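Side-chain contact in plantazolicin methyltransferase BamL (Bacillus amyloliquefaciens subsp. plantarum, PDB 5DLY), which probably methylates the amino terminus of desmethylplantazolicin to give the antibiotic plantazolicin, and binds S-adenosyl-homocysteine together with a monoazolic analog of the desmethyl substrate: residues 214-217 with 221-224. Numbering follows the deposited sequence.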
ATOM      1  N   GLY A 214       4.107  11.057   5.924  1.00 14.99           N
ATOM      2  CA  GLY A 214       4.405  11.036   7.352  1.00 14.55           C
ATOM      3  C   GLY A 214       4.712   9.626   7.800  1.00 14.65           C
ATOM      4  O   GLY A 214       4.353   8.663   7.126  1.00 13.35           O
ATOM      5  N   ASN A 215       5.381   9.501   8.937  1.00 14.83           N
ATOM      6  CA  ASN A 215       5.674   8.173   9.463  1.00 15.98           C
ATOM      7  C   ASN A 215       4.895   7.821  10.724  1.00 15.13           C
ATOM      8  O   ASN A 215       5.136   6.777  11.332  1.00 15.17           O
ATOM      9  CB  ASN A 215       7.181   7.960   9.636  1.00 17.61           C
ATOM     10  CG  ASN A 215       7.794   8.895  10.648  1.00 19.24           C
ATOM     11  OD1 ASN A 215       7.094   9.577  11.396  1.00 20.98           O
ATOM     12  ND2 ASN A 215       9.120   8.934  10.676  1.00 21.99           N
ATOM     13  N   SER A 216       3.957   8.688  11.101  1.00 14.79           N
ATOM     14  CA  SER A 216       3.032   8.407  12.200  1.00 14.48           C
ATOM     15  C   SER A 216       2.119   7.236  11.863  1.00 13.64           C
ATOM     16  O   SER A 216       1.748   7.044  10.706  1.00 12.70           O
ATOM     17  CB  SER A 216       2.200   9.649  12.521  1.00 15.25           C
ATOM     18  OG  SER A 216       3.034  10.682  13.004  1.00 17.28           O
ATOM     19  N   PHE A 217       1.750   6.475  12.891  1.00 13.13           N
ATOM     20  CA  PHE A 217       1.045   5.201  12.729  1.00 12.91           C
ATOM     21  C   PHE A 217      -0.269   5.288  11.958  1.00 12.58           C
ATOM     22  O   PHE A 217      -0.578   4.406  11.144  1.00 12.09           O
ATOM     23  CB  PHE A 217       0.817   4.580  14.109  1.00 13.22           C
ATOM     24  CG  PHE A 217       0.387   3.141  14.077  1.00 13.75           C
ATOM     25  CD1 PHE A 217       1.315   2.123  13.899  1.00 14.15           C
ATOM     26  CD2 PHE A 217      -0.942   2.807  14.262  1.00 14.07           C
ATOM     27  CE1 PHE A 217       0.913   0.793  13.894  1.00 14.51           C
ATOM     28  CE2 PHE A 217      -1.358   1.483  14.262  1.00 13.89           C
ATOM     29  CZ  PHE A 217      -0.427   0.472  14.072  1.00 14.52           C
ATOM     30  N   PHE A 221      -0.331  10.896   9.749  1.00 14.21           N
ATOM     31  CA  PHE A 221      -0.826  12.164  10.281  1.00 15.17           C
ATOM     32  C   PHE A 221      -0.460  12.269  11.750  1.00 15.86           C
ATOM     33  O   PHE A 221      -0.727  11.352  12.524  1.00 15.63           O
ATOM     34  CB  PHE A 221      -2.339  12.292  10.088  1.00 15.63           C
ATOM     35  CG  PHE A 221      -2.768  12.280   8.647  1.00 16.25           C
ATOM     36  CD1 PHE A 221      -2.434  13.334   7.803  1.00 16.80           C
ATOM     37  CD2 PHE A 221      -3.501  11.214   8.135  1.00 16.77           C
ATOM     38  CE1 PHE A 221      -2.823  13.316   6.464  1.00 17.09           C
ATOM     39  CE2 PHE A 221      -3.897  11.195   6.802  1.00 16.93           C
ATOM     40  CZ  PHE A 221      -3.554  12.249   5.970  1.00 17.13           C
ATOM     41  N   ASP A 222       0.170  13.380  12.123  1.00 16.48           N
ATOM     42  CA  ASP A 222       0.579  13.590  13.513  1.00 17.91           C
ATOM     43  C   ASP A 222      -0.639  13.635  14.423  1.00 17.69           C
ATOM     44  O   ASP A 222      -1.693  14.126  14.027  1.00 16.67           O
ATOM     45  CB  ASP A 222       1.376  14.885  13.659  1.00 19.69           C
ATOM     46  CG  ASP A 222       1.969  15.042  15.039  1.00 21.27           C
ATOM     47  OD1 ASP A 222       3.003  14.401  15.317  1.00 23.63           O
ATOM     48  OD2 ASP A 222       1.395  15.803  15.849  1.00 22.39           O
ATOM     49  N   GLU A 223      -0.479  13.147  15.652  1.00 18.19           N
ATOM     50  CA  GLU A 223      -1.585  13.067  16.601  1.00 19.20           C
ATOM     51  C   GLU A 223      -2.233  14.416  16.946  1.00 19.24           C
ATOM     52  O   GLU A 223      -3.360  14.444  17.439  1.00 18.97           O
ATOM     53  CB  GLU A 223      -1.133  12.362  17.881  1.00 19.09           C
ATOM     54  CG  GLU A 223      -0.129  13.156  18.700  1.00 20.11           C
ATOM     55  CD  GLU A 223       0.439  12.357  19.856  1.00 20.66           C
ATOM     56  OE1 GLU A 223       0.379  11.109  19.811  1.00 20.66           O
ATOM     57  OE2 GLU A 223       0.953  12.984  20.806  1.00 19.80           O
ATOM     58  N   THR A 224      -1.519  15.514  16.686  1.00 20.17           N
ATOM     59  CA  THR A 224      -2.042  16.873  16.920  1.00 21.16           C
ATOM     60  C   THR A 224      -2.706  17.506  15.690  1.00 20.86           C
ATOM     61  O   THR A 224      -3.233  18.624  15.770  1.00 21.40           O
ATOM     62  CB  THR A 224      -0.953  17.847  17.415  1.00 21.94           C
ATOM     63  OG1 THR A 224       0.057  17.997  16.413  1.00 22.73           O
ATOM     64  CG2 THR A 224      -0.330  17.369  18.723  1.00 22.75           C
TER
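A chi1 of -65° puts Ser216 OG beside its own backbone N and anti to its carbonyl carbon, where it can lie alongside the Phe221-Asp222 link; the CB of Ser216 points at the backbone of Phe221. CB does the closest touching, resting 3.4 Å from Phe221 O, while OG sits 3.8 Å from Asp222 CA. These are van der Waals contacts; no hydrogen bond joins the two segments.

The Phe221 side chain turns away from Ser216 and is buried, its ring stacked with those of His212 and Trp261 and resting on Gln227 and Leu231 of helix 226-232. Asp222 also turns away. Its CG is anti to the backbone N (chi1 -172°), which carries the carboxylate out, and chi2 of 78° turns OD2 to Thr224. There OD2 takes two bonds: Thr224 N at 3.0 Å, coming from above the carboxylate plane, and Thr224 OG1 at 2.6 Å, nearly in line with the C-O bond. Two donors on one oxygen should limit rotation of the exposed carboxylate.

The contact is where the two arms of the loop leaving edge strand 209-214 of the Rossmann-like methyltransferase sheet touch, and the bond from Thr224 N to Asp222 OD2 makes an Asx turn just ahead of helix 226-232.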